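Local coordinates for Serine/threonine protein kinase (Mycobacterium tuberculosis, PDB 4ESQ), which probably phosphorylates proteins on serine and threonine as a membrane-anchored receptor kinase, represented by its extracellular sensor domain, at residues A[163-168]-A[189-194]; A[60-65]-A[91-96]; A[18-23]-A[84-89]; A[22-27]-A[177-182]; A[43-48]-A[52-57]. All blocks are in the same frame, centred on the assembly; numbering follows the deposited sequence.

Contact 1: A[163-168]-A[189-194]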
# COMPACT_ATOMS: atom_id res chain seq x y z
N ASN A 163 8.03 -4.97 13.99
CA ASN A 163 8.65 -4.00 14.88
C ASN A 163 7.75 -2.76 14.94
O ASN A 163 6.54 -2.89 15.12
CB ASN A 163 10.07 -3.64 14.39
CG ASN A 163 10.98 -3.19 15.52
OD1 ASN A 163 10.51 -2.76 16.58
ND2 ASN A 163 12.29 -3.28 15.30
N ASN A 164 8.34 -1.57 14.80
CA ASN A 164 7.58 -0.32 14.86
C ASN A 164 7.23 0.21 13.47
O ASN A 164 6.93 1.40 13.32
CB ASN A 164 8.39 0.75 15.59
CG ASN A 164 9.70 1.05 14.90
OD1 ASN A 164 10.42 0.14 14.50
ND2 ASN A 164 10.02 2.33 14.75
N VAL A 165 7.26 -0.66 12.47
CA VAL A 165 7.10 -0.21 11.09
C VAL A 165 5.87 -0.82 10.44
O VAL A 165 5.69 -2.04 10.47
CB VAL A 165 8.34 -0.57 10.23
CG1 VAL A 165 8.13 -0.17 8.76
CG2 VAL A 165 9.58 0.08 10.79
N VAL A 166 5.03 0.02 9.86
CA VAL A 166 3.90 -0.44 9.05
C VAL A 166 4.30 -0.48 7.58
O VAL A 166 4.92 0.44 7.06
CB VAL A 166 2.67 0.46 9.23
CG1 VAL A 166 1.60 0.11 8.18
CG2 VAL A 166 2.13 0.33 10.65
N VAL A 167 3.95 -1.57 6.92
CA VAL A 167 4.29 -1.78 5.52
C VAL A 167 2.99 -1.59 4.75
O VAL A 167 1.98 -2.22 5.08
CB VAL A 167 4.84 -3.19 5.32
CG1 VAL A 167 5.18 -3.45 3.86
CG2 VAL A 167 6.08 -3.36 6.19
N ASP A 168 2.99 -0.71 3.75
CA ASP A 168 1.75 -0.30 3.10
C ASP A 168 1.95 -0.32 1.60
O ASP A 168 2.68 0.52 1.06
CB ASP A 168 1.40 1.12 3.57
CG ASP A 168 -0.06 1.48 3.36
OD1 ASP A 168 -0.81 0.66 2.81
OD2 ASP A 168 -0.45 2.61 3.76
N ASP A 189 10.65 -8.93 5.77
CA ASP A 189 11.93 -9.62 5.96
C ASP A 189 13.07 -8.63 6.14
O ASP A 189 14.01 -8.87 6.91
CB ASP A 189 12.24 -10.57 4.80
CG ASP A 189 11.37 -11.82 4.81
OD1 ASP A 189 10.84 -12.18 5.87
OD2 ASP A 189 11.24 -12.45 3.74
N LYS A 190 13.01 -7.51 5.42
CA LYS A 190 14.04 -6.48 5.56
C LYS A 190 13.94 -5.79 6.93
O LYS A 190 14.96 -5.47 7.53
CB LYS A 190 13.98 -5.45 4.43
CG LYS A 190 14.35 -6.04 3.06
CD LYS A 190 14.60 -4.95 2.01
CE LYS A 190 14.89 -5.56 0.63
NZ LYS A 190 15.21 -4.50 -0.37
N VAL A 191 12.72 -5.58 7.42
CA VAL A 191 12.57 -5.01 8.77
C VAL A 191 13.19 -5.96 9.78
O VAL A 191 13.92 -5.55 10.69
CB VAL A 191 11.08 -4.81 9.15
CG1 VAL A 191 10.96 -4.42 10.63
CG2 VAL A 191 10.43 -3.76 8.27
N ASN A 192 12.90 -7.25 9.62
CA ASN A 192 13.35 -8.25 10.58
C ASN A 192 14.87 -8.29 10.71
O ASN A 192 15.40 -8.63 11.77
CB ASN A 192 12.83 -9.64 10.22
CG ASN A 192 11.34 -9.80 10.48
OD1 ASN A 192 10.76 -9.06 11.27
ND2 ASN A 192 10.74 -10.78 9.83
N LYS A 193 15.57 -7.97 9.63
CA LYS A 193 17.02 -8.08 9.62
C LYS A 193 17.72 -6.78 10.02
O LYS A 193 18.95 -6.74 10.09
CB LYS A 193 17.50 -8.58 8.26
CG LYS A 193 17.52 -7.55 7.15
CD LYS A 193 17.85 -8.22 5.81
CE LYS A 193 17.85 -7.24 4.66
NZ LYS A 193 18.06 -7.94 3.35
N GLU A 194 16.95 -5.74 10.31
CA GLU A 194 17.51 -4.44 10.71
C GLU A 194 18.41 -4.57 11.93
O GLU A 194 17.99 -5.08 12.97
CB GLU A 194 16.41 -3.43 11.02
CG GLU A 194 16.13 -2.42 9.92
CD GLU A 194 17.37 -1.70 9.42
OE1 GLU A 194 17.86 -2.07 8.34
OE2 GLU A 194 17.86 -0.77 10.10
OXT GLU A 194 19.57 -4.15 11.91
O HOH W 1 13.62 -4.96 13.44
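V191 meets the hairpin with both of its methyl groups, one at the turn and one at the start of the second strand. CG1 packs against CB of N163 at 3.9 Å, and CG2 reaches CG1 of V165 at 4.3 Å, a looser apolar contact. With V191 chi1 at 171°, CG1 lies anti to the backbone N and CG2 beside it, and the fork of the side chain spans two positions of the other segment.

Beside these apolar contacts sits a polar bridge through water 1. The water accepts from ND2 of N163 at 2.8 Å and donates to the carbonyl O of V191, also at 2.8 Å. That carbonyl is already in use inside its own segment, since E194 N bonds to V191 O at 3.1 Å as the helix runs out. ND2 of N163 has a second partner in the carbonyl of Q3, so the N-terminal arm helps hold the amide in place.

What sets N163 here is the turn itself. Residues N163 and N164 join two antiparallel strands, and their backbone angles (54/-133 at N163) lie close to those of a type II' turn. N164 is anchored separately, to V5 and F93.

The contact lays the last turn of helix 179-192 against the hairpin of strands 154-162 and 165-173. V165 and V167 look toward that helix, while V166 points to the other side of the sheet, onto helix 96-111.

Contact 2: A[60-65]-A[91-96]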
# COMPACT_ATOMS: atom_id res chain seq x y z
N PRO A 60 -5.45 11.62 5.26
CA PRO A 60 -6.65 11.50 6.10
C PRO A 60 -6.71 10.17 6.86
O PRO A 60 -7.35 10.05 7.90
CB PRO A 60 -7.80 11.57 5.10
CG PRO A 60 -7.25 12.33 3.95
CD PRO A 60 -5.81 11.90 3.85
N VAL A 61 -6.01 9.18 6.33
CA VAL A 61 -5.98 7.86 6.93
C VAL A 61 -4.97 7.80 8.08
O VAL A 61 -5.25 7.24 9.14
CB VAL A 61 -5.65 6.80 5.87
CG1 VAL A 61 -5.54 5.41 6.51
CG2 VAL A 61 -6.72 6.83 4.76
N TYR A 62 -3.79 8.39 7.87
CA TYR A 62 -2.72 8.32 8.87
C TYR A 62 -2.73 9.46 9.89
O TYR A 62 -2.04 9.40 10.92
CB TYR A 62 -1.36 8.29 8.18
CG TYR A 62 -0.94 6.93 7.66
CD1 TYR A 62 -0.19 6.07 8.45
CD2 TYR A 62 -1.27 6.52 6.37
CE1 TYR A 62 0.21 4.84 7.99
CE2 TYR A 62 -0.87 5.27 5.90
CZ TYR A 62 -0.12 4.45 6.72
OH TYR A 62 0.28 3.22 6.28
N ALA A 63 -3.47 10.52 9.59
CA ALA A 63 -3.54 11.66 10.49
C ALA A 63 -3.99 11.20 11.87
O ALA A 63 -4.96 10.44 12.00
CB ALA A 63 -4.48 12.71 9.95
N GLY A 64 -3.28 11.64 12.91
CA GLY A 64 -3.66 11.31 14.27
C GLY A 64 -3.19 9.96 14.80
O GLY A 64 -3.42 9.64 15.97
N THR A 65 -2.52 9.17 13.97
CA THR A 65 -2.11 7.82 14.37
C THR A 65 -0.77 7.75 15.10
O THR A 65 -0.38 6.68 15.59
CB THR A 65 -1.98 6.90 13.16
OG1 THR A 65 -0.95 7.41 12.30
CG2 THR A 65 -3.31 6.83 12.40
N VAL A 91 6.17 2.99 7.11
CA VAL A 91 5.80 4.08 7.99
C VAL A 91 6.31 3.75 9.39
O VAL A 91 6.00 2.69 9.93
CB VAL A 91 4.27 4.28 8.02
CG1 VAL A 91 3.91 5.45 8.94
CG2 VAL A 91 3.72 4.51 6.60
N ALA A 92 7.10 4.66 9.96
CA ALA A 92 7.66 4.46 11.29
C ALA A 92 6.72 5.01 12.35
O ALA A 92 6.10 6.05 12.16
CB ALA A 92 9.02 5.13 11.41
N PHE A 93 6.63 4.29 13.46
CA PHE A 93 5.89 4.73 14.63
C PHE A 93 6.84 4.68 15.82
O PHE A 93 7.89 4.06 15.74
CB PHE A 93 4.71 3.78 14.88
CG PHE A 93 3.60 3.94 13.89
CD1 PHE A 93 3.67 3.34 12.64
CD2 PHE A 93 2.48 4.68 14.22
CE1 PHE A 93 2.63 3.48 11.73
CE2 PHE A 93 1.44 4.83 13.31
CZ PHE A 93 1.52 4.23 12.06
N PRO A 94 6.49 5.35 16.92
CA PRO A 94 7.39 5.38 18.07
C PRO A 94 7.58 4.00 18.70
O PRO A 94 8.66 3.69 19.19
CB PRO A 94 6.69 6.31 19.06
CG PRO A 94 5.79 7.14 18.22
CD PRO A 94 5.36 6.28 17.07
N THR A 95 6.54 3.18 18.65
CA THR A 95 6.55 1.86 19.26
C THR A 95 5.84 0.84 18.39
O THR A 95 5.05 1.21 17.52
CB THR A 95 5.81 1.87 20.60
OG1 THR A 95 4.46 2.29 20.38
CG2 THR A 95 6.48 2.85 21.58
N ALA A 96 6.13 -0.43 18.64
CA ALA A 96 5.40 -1.53 18.04
C ALA A 96 3.90 -1.42 18.33
O ALA A 96 3.08 -1.64 17.44
CB ALA A 96 5.94 -2.86 18.54
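Two aromatic rings, Y62 and F93, meet here. CZ of F93 sits at the edge of the Y62 ring, near its plane, and is 4.3 Å from Y62 CE1. The F93 ring has the carbonyl O of T65 in plane at its own edge, 3.5 Å from CE2. The Y62 ring is also stacked with F102 of helix 96-111.

The side chains of Y62 and V91 come from opposite directions, and V91 CG2 ends up oblique to the ring. This methyl lies 3.8 Å from Y62 CE1 and 3.7 Å from Y62 OH, while CG1 comes to 3.9 Å from the same CE1, so the valine straddles one corner of the ring. The hydroxyl itself is bonded to D168 in the neighbouring strand. On the F93 side, T65 adds its OG1, 3.7 Å from F93 CE2.

T65 owes its placement to a tight turn. Its chi1 of 63° sets OG1 between backbone N and carbonyl carbon, from where the hydroxyl donates to Y62 O at 2.7 Å. T65 N bonds to the same oxygen at 3.1 Å, and two donors therefore grip one carbonyl.

This is a type II beta turn from Y62 to T65, with G64 at the positive phi (83°) that suits glycine. It starts at Y62, the last residue of helix 59-62, and the contact sets it beside the end of strand 84-92 and the residue after it, on the face of the sensor domain's antiparallel sheet that also carries helix 96-111.

Contact 3: A[18-23]-A[84-89]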
# COMPACT_ATOMS: atom_id res chain seq x y z
N SER A 18 15.21 -4.40 -9.13
CA SER A 18 15.19 -5.82 -9.49
C SER A 18 14.07 -6.54 -8.76
O SER A 18 13.32 -7.31 -9.36
CB SER A 18 16.52 -6.50 -9.19
OG SER A 18 16.40 -7.90 -9.35
N GLU A 19 13.95 -6.28 -7.47
CA GLU A 19 12.96 -6.95 -6.66
C GLU A 19 11.53 -6.63 -7.09
O GLU A 19 10.69 -7.51 -7.12
CB GLU A 19 13.17 -6.62 -5.18
CG GLU A 19 14.49 -7.15 -4.62
CD GLU A 19 14.83 -6.62 -3.23
OE1 GLU A 19 14.62 -5.41 -2.98
OE2 GLU A 19 15.31 -7.40 -2.39
N VAL A 20 11.27 -5.36 -7.42
CA VAL A 20 9.94 -4.96 -7.87
C VAL A 20 9.61 -5.62 -9.21
O VAL A 20 8.53 -6.19 -9.39
CB VAL A 20 9.84 -3.43 -8.01
CG1 VAL A 20 8.46 -3.05 -8.60
CG2 VAL A 20 10.05 -2.77 -6.67
N ASN A 21 10.55 -5.54 -10.15
CA ASN A 21 10.40 -6.19 -11.45
C ASN A 21 10.10 -7.67 -11.31
O ASN A 21 9.22 -8.20 -11.97
CB ASN A 21 11.67 -6.02 -12.28
CG ASN A 21 11.69 -4.74 -13.09
OD1 ASN A 21 10.66 -4.26 -13.57
ND2 ASN A 21 12.89 -4.18 -13.27
N ALA A 22 10.86 -8.33 -10.44
CA ALA A 22 10.74 -9.78 -10.26
C ALA A 22 9.36 -10.17 -9.74
O ALA A 22 8.78 -11.16 -10.19
CB ALA A 22 11.83 -10.29 -9.32
N VAL A 23 8.83 -9.40 -8.80
CA VAL A 23 7.51 -9.72 -8.26
C VAL A 23 6.45 -9.49 -9.33
O VAL A 23 5.54 -10.31 -9.51
CB VAL A 23 7.18 -8.90 -6.99
CG1 VAL A 23 5.69 -9.02 -6.65
CG2 VAL A 23 8.05 -9.36 -5.82
N HIS A 84 2.28 -2.50 -15.40
CA HIS A 84 2.39 -2.74 -13.96
C HIS A 84 2.65 -1.43 -13.22
O HIS A 84 3.29 -0.53 -13.75
CB HIS A 84 3.54 -3.70 -13.67
CG HIS A 84 3.46 -4.98 -14.44
ND1 HIS A 84 4.22 -5.22 -15.57
CD2 HIS A 84 2.72 -6.10 -14.25
CE1 HIS A 84 3.95 -6.43 -16.04
NE2 HIS A 84 3.04 -6.98 -15.26
N TRP A 85 2.16 -1.34 -11.99
CA TRP A 85 2.33 -0.13 -11.20
C TRP A 85 2.38 -0.52 -9.73
O TRP A 85 1.52 -1.26 -9.26
CB TRP A 85 1.13 0.80 -11.45
CG TRP A 85 1.20 2.17 -10.85
CD1 TRP A 85 1.68 3.31 -11.44
CD2 TRP A 85 0.74 2.56 -9.55
NE1 TRP A 85 1.55 4.38 -10.58
CE2 TRP A 85 0.97 3.94 -9.42
CE3 TRP A 85 0.15 1.87 -8.48
CZ2 TRP A 85 0.65 4.65 -8.26
CZ3 TRP A 85 -0.18 2.58 -7.34
CH2 TRP A 85 0.08 3.96 -7.23
N VAL A 86 3.40 -0.04 -9.01
CA VAL A 86 3.54 -0.39 -7.60
C VAL A 86 3.78 0.85 -6.77
O VAL A 86 4.62 1.68 -7.12
CB VAL A 86 4.71 -1.36 -7.38
CG1 VAL A 86 5.11 -1.42 -5.89
CG2 VAL A 86 4.36 -2.74 -7.93
N ASN A 87 3.04 0.98 -5.68
CA ASN A 87 3.31 2.01 -4.68
C ASN A 87 3.65 1.25 -3.40
O ASN A 87 2.80 0.53 -2.85
CB ASN A 87 2.08 2.89 -4.46
CG ASN A 87 2.36 4.11 -3.56
OD1 ASN A 87 3.41 4.22 -2.93
ND2 ASN A 87 1.40 5.03 -3.51
N GLN A 88 4.90 1.37 -2.96
CA GLN A 88 5.35 0.70 -1.74
C GLN A 88 5.80 1.74 -0.74
O GLN A 88 6.50 2.68 -1.10
CB GLN A 88 6.50 -0.28 -2.03
CG GLN A 88 7.59 0.30 -2.92
CD GLN A 88 8.87 -0.53 -2.88
OE1 GLN A 88 9.10 -1.32 -1.97
NE2 GLN A 88 9.72 -0.33 -3.87
N ALA A 89 5.38 1.59 0.51
CA ALA A 89 5.75 2.54 1.54
C ALA A 89 5.94 1.85 2.88
O ALA A 89 5.30 0.84 3.17
CB ALA A 89 4.68 3.61 1.66
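V20 faces strand 84-92 from the inner side of helix 17-24, and its CB directs two methyls at two different residues. CG1, anti to the backbone N (chi1 176°), meets CG2 of V86 at 4.2 Å, and the two side chains point in opposite senses and overlap alongside. The other branch, CG2, lies 3.7 Å from NE2 of Q88. V20 and V86 are the residues whose backbones come nearest, 7.9 Å between their CA atoms.

Q88 crosses V20 at a slant. A chi1 of 46° starts its chain between the backbone N and the carbonyl carbon, and from CG it runs extended, which carries the amide from the strand up to the helix. There OE1 accepts from the backbone N of L15, just ahead of the helix, and NE2 too has a hydrogen-bond partner outside the two segments.

V86 is packed further by M24 from the same helix, and Q88 by I187 of helix 179-192. With one methyl pair and one methyl resting on an amide nitrogen, the contact is chiefly one of dispersion. Across these segments V20 contributes apolar packing, and the polar end of the buried Q88 is used on L15, before the helix.

Contact 4: A[22-27]-A[177-182]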
# COMPACT_ATOMS: atom_id res chain seq x y z
N ALA A 22 10.86 -8.33 -10.44
CA ALA A 22 10.74 -9.78 -10.26
C ALA A 22 9.36 -10.17 -9.74
O ALA A 22 8.78 -11.16 -10.19
CB ALA A 22 11.83 -10.29 -9.32
N VAL A 23 8.83 -9.40 -8.80
CA VAL A 23 7.51 -9.72 -8.26
C VAL A 23 6.45 -9.49 -9.33
O VAL A 23 5.54 -10.31 -9.51
CB VAL A 23 7.18 -8.90 -6.99
CG1 VAL A 23 5.69 -9.02 -6.65
CG2 VAL A 23 8.05 -9.36 -5.82
N MET A 24 6.58 -8.40 -10.07
CA MET A 24 5.53 -7.97 -10.99
C MET A 24 5.56 -8.67 -12.35
O MET A 24 4.61 -8.57 -13.12
CB MET A 24 5.56 -6.45 -11.19
CG MET A 24 5.22 -5.62 -9.94
SD MET A 24 3.74 -6.17 -9.05
CE MET A 24 2.46 -5.74 -10.22
N GLY A 25 6.65 -9.37 -12.65
CA GLY A 25 6.76 -10.01 -13.95
C GLY A 25 7.18 -9.03 -15.03
O GLY A 25 6.74 -9.14 -16.18
N SER A 26 8.04 -8.09 -14.67
CA SER A 26 8.52 -7.07 -15.60
C SER A 26 10.05 -7.06 -15.63
O SER A 26 10.69 -7.69 -14.80
CB SER A 26 8.01 -5.69 -15.16
OG SER A 26 8.41 -4.67 -16.05
N SER A 27 10.62 -6.35 -16.60
CA SER A 27 12.05 -6.12 -16.65
C SER A 27 12.36 -4.65 -16.87
O SER A 27 13.50 -4.28 -17.14
CB SER A 27 12.68 -6.92 -17.81
OG SER A 27 12.69 -8.31 -17.55
N THR A 177 -2.71 -11.35 -8.50
CA THR A 177 -3.18 -12.38 -7.58
C THR A 177 -2.71 -12.07 -6.17
O THR A 177 -3.52 -11.83 -5.30
CB THR A 177 -2.73 -13.79 -7.98
OG1 THR A 177 -1.33 -13.80 -8.25
CG2 THR A 177 -3.50 -14.26 -9.23
N ASN A 178 -1.40 -12.08 -5.95
CA ASN A 178 -0.88 -11.77 -4.62
C ASN A 178 0.43 -10.97 -4.64
O ASN A 178 1.25 -11.09 -3.73
CB ASN A 178 -0.70 -13.06 -3.80
CG ASN A 178 -0.50 -12.80 -2.31
OD1 ASN A 178 -1.18 -11.97 -1.71
ND2 ASN A 178 0.45 -13.51 -1.71
N GLN A 179 0.62 -10.13 -5.66
CA GLN A 179 1.87 -9.37 -5.77
C GLN A 179 2.12 -8.42 -4.58
O GLN A 179 3.25 -8.26 -4.13
CB GLN A 179 1.92 -8.59 -7.08
CG GLN A 179 2.11 -9.47 -8.33
CD GLN A 179 0.80 -9.96 -8.91
OE1 GLN A 179 -0.22 -10.04 -8.21
NE2 GLN A 179 0.80 -10.29 -10.20
N ALA A 180 1.06 -7.79 -4.08
CA ALA A 180 1.23 -6.87 -2.97
C ALA A 180 1.55 -7.65 -1.69
O ALA A 180 2.34 -7.22 -0.85
CB ALA A 180 0.00 -6.00 -2.79
N GLY A 181 0.92 -8.82 -1.54
CA GLY A 181 1.24 -9.69 -0.42
C GLY A 181 2.70 -10.10 -0.48
O GLY A 181 3.37 -10.17 0.55
N GLN A 182 3.20 -10.39 -1.68
CA GLN A 182 4.60 -10.79 -1.81
C GLN A 182 5.54 -9.63 -1.47
O GLN A 182 6.56 -9.80 -0.79
CB GLN A 182 4.91 -11.22 -3.23
CG GLN A 182 4.34 -12.54 -3.63
CD GLN A 182 4.84 -12.89 -5.01
OE1 GLN A 182 4.17 -12.66 -6.00
NE2 GLN A 182 6.07 -13.42 -5.07
O HOH W 2 5.49 -12.89 -8.36
O HOH W 3 3.69 -11.34 -11.15
O HOH W 4 2.05 -9.22 -12.93
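A chi2 of -47° in M24 puts SD over CB and CG of Q179, while a chi2 of 88° in Q179 turns its amide toward T177 N and the waters. This is helix-to-helix packing, the C-terminal end of helix 17-24 against the first turn of helix 179-192. The M24 and Q179 side chains lie nearly perpendicular, with M24 SD 3.6 Å from CB of Q179.

V23 adds the second half. Its CG1 lies 3.6 Å from the carbonyl O of Q179 and 3.8 Å from Q179 CB, and Q182 flanks the same methyl with CB and OE1.

The helix end beyond V23 is hydrated. V23 O accepts from two waters: water 2 donates to it and to Q182 OE1, and water 3 donates to it and accepts from Q179 NE2. Water 4 donates to M24 O and accepts, weakly, from that same NE2. Q179 NE2 also bonds to Q175 O. G25 then ends the helix with a positive phi, while N178 stands at the N-cap of the other, its OD1 bonded to Q156.

The opposite end of the Q179 amide is used as well: OE1 accepts from T177 N at 2.8 Å, in the carbonyl plane on a lone pair, with an N-H...O angle of 158°.

Contact 5: A[43-48]-A[52-57]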
# COMPACT_ATOMS: atom_id res chain seq x y z
N VAL A 43 -9.20 13.49 -2.60
CA VAL A 43 -9.92 12.44 -3.30
C VAL A 43 -11.21 12.17 -2.53
O VAL A 43 -11.24 12.21 -1.30
CB VAL A 43 -9.08 11.16 -3.44
CG1 VAL A 43 -8.58 10.70 -2.08
CG2 VAL A 43 -9.87 10.06 -4.14
N THR A 44 -12.29 11.92 -3.26
CA THR A 44 -13.59 11.70 -2.66
C THR A 44 -14.00 10.26 -2.90
O THR A 44 -14.05 9.80 -4.04
CB THR A 44 -14.63 12.61 -3.29
OG1 THR A 44 -14.17 13.97 -3.23
CG2 THR A 44 -15.98 12.49 -2.57
N VAL A 45 -14.28 9.53 -1.82
CA VAL A 45 -14.73 8.15 -1.94
C VAL A 45 -16.14 8.06 -1.37
O VAL A 45 -16.40 8.58 -0.28
CB VAL A 45 -13.81 7.20 -1.18
CG1 VAL A 45 -14.16 5.74 -1.49
CG2 VAL A 45 -12.36 7.49 -1.56
N SER A 46 -17.03 7.42 -2.12
CA SER A 46 -18.45 7.34 -1.76
C SER A 46 -18.63 6.79 -0.35
O SER A 46 -19.51 7.23 0.39
CB SER A 46 -19.23 6.53 -2.78
OG SER A 46 -18.71 5.22 -2.93
N LEU A 47 -17.80 5.81 0.02
CA LEU A 47 -17.68 5.43 1.42
C LEU A 47 -16.33 5.96 1.91
O LEU A 47 -15.29 5.36 1.64
CB LEU A 47 -17.75 3.90 1.58
CG LEU A 47 -19.03 3.23 1.08
CD1 LEU A 47 -18.90 1.71 1.12
CD2 LEU A 47 -20.25 3.70 1.88
N PRO A 48 -16.34 7.10 2.61
CA PRO A 48 -15.09 7.80 2.93
C PRO A 48 -14.04 6.93 3.62
O PRO A 48 -12.84 7.12 3.37
CB PRO A 48 -15.54 8.91 3.88
CG PRO A 48 -16.93 9.19 3.51
CD PRO A 48 -17.52 7.85 3.07
N GLY A 52 -8.37 4.35 2.62
CA GLY A 52 -7.18 3.57 2.92
C GLY A 52 -7.20 2.21 2.26
O GLY A 52 -6.15 1.61 1.99
N ALA A 53 -8.40 1.71 1.97
CA ALA A 53 -8.53 0.41 1.32
C ALA A 53 -8.19 0.52 -0.16
O ALA A 53 -7.94 -0.49 -0.82
CB ALA A 53 -9.92 -0.15 1.51
N LEU A 54 -8.18 1.74 -0.69
CA LEU A 54 -7.82 1.97 -2.09
C LEU A 54 -6.36 2.37 -2.30
O LEU A 54 -5.73 1.95 -3.28
CB LEU A 54 -8.68 3.09 -2.69
CG LEU A 54 -10.15 2.72 -2.87
CD1 LEU A 54 -11.02 3.95 -3.06
CD2 LEU A 54 -10.31 1.74 -4.02
N TYR A 55 -5.84 3.20 -1.40
CA TYR A 55 -4.54 3.84 -1.60
C TYR A 55 -3.64 3.78 -0.36
O TYR A 55 -4.13 3.84 0.77
CB TYR A 55 -4.74 5.32 -1.95
CG TYR A 55 -5.74 5.58 -3.05
CD1 TYR A 55 -5.57 5.05 -4.32
CD2 TYR A 55 -6.86 6.38 -2.82
CE1 TYR A 55 -6.48 5.29 -5.34
CE2 TYR A 55 -7.79 6.64 -3.84
CZ TYR A 55 -7.58 6.09 -5.09
OH TYR A 55 -8.49 6.32 -6.10
N THR A 56 -2.33 3.67 -0.58
CA THR A 56 -1.38 3.71 0.53
C THR A 56 -1.09 5.15 0.91
O THR A 56 -1.38 6.08 0.15
CB THR A 56 -0.03 3.07 0.14
OG1 THR A 56 0.78 4.04 -0.54
CG2 THR A 56 -0.24 1.89 -0.76
N SER A 57 -0.50 5.33 2.09
CA SER A 57 0.08 6.61 2.49
C SER A 57 -0.83 7.83 2.40
O SER A 57 -0.38 8.92 2.07
CB SER A 57 1.34 6.89 1.65
OG SER A 57 2.12 5.72 1.44
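The two backbones keep well apart, V45 and L54 being 9.3 Å from CA to CA and V43 and Y55 10.3 Å, so side chains alone bridge them. The motif is a short edge strand, 44-45, packed against the short, weakly bonded helical turn 51-54 that follows it in the chain. C50, in the connection between them, is disulfide-bonded to C113.

The V45 and L54 side chains meet end on. CD1 of L54 rests in the fork of the valine, 3.9 Å from V45 CG1 and 4.1 Å from V45 CG2. In L54, chi1 of -69° and chi2 of 163° together carry CD1 to the strand.

The other pair is V43 and Y55, arriving from opposite directions. CG2 of V43 comes to 4.0 Å from CE2 of the tyrosine, at a slant to the ring. V43 holds CG2 anti to the backbone N, with CG1 taking the third, more hindered place (chi1 55°).

V120 of strand 117-122, the partner of strand 44-45 in the sheet, touches V43, L54 and Y55 alike and links the two pairs into one apolar patch. W129 and F131, one strand further in, pack on L54. The side chain of Y55 is about 7 Å from a bound terbium ion. Over one face of its ring stands its own neighbour, CB of L54, 3.6 Å above the plane and over the centre.

From the N terminus, helix 17-24 opens both contact 3 and contact 4. Of these two, contact 3 closes first, on strand 84-92, and contact 4 only at helix 179-192, joining the two ends of the domain. Contact 5 closes a short local loop nested inside both. Contact 2 lies wholly within the loop of contact 4 but crosses contact 3, since strand 84-92 serves the two in turn. Contact 1 comes last, in series with contacts 2, 3 and 5, and crosses contact 4 through their common helix. D168 ties contact 1 to contacts 2 and 5 by hydrogen bonds to Y62 and S57, and the K190-E19 salt bridge ties contact 1 to contact 3.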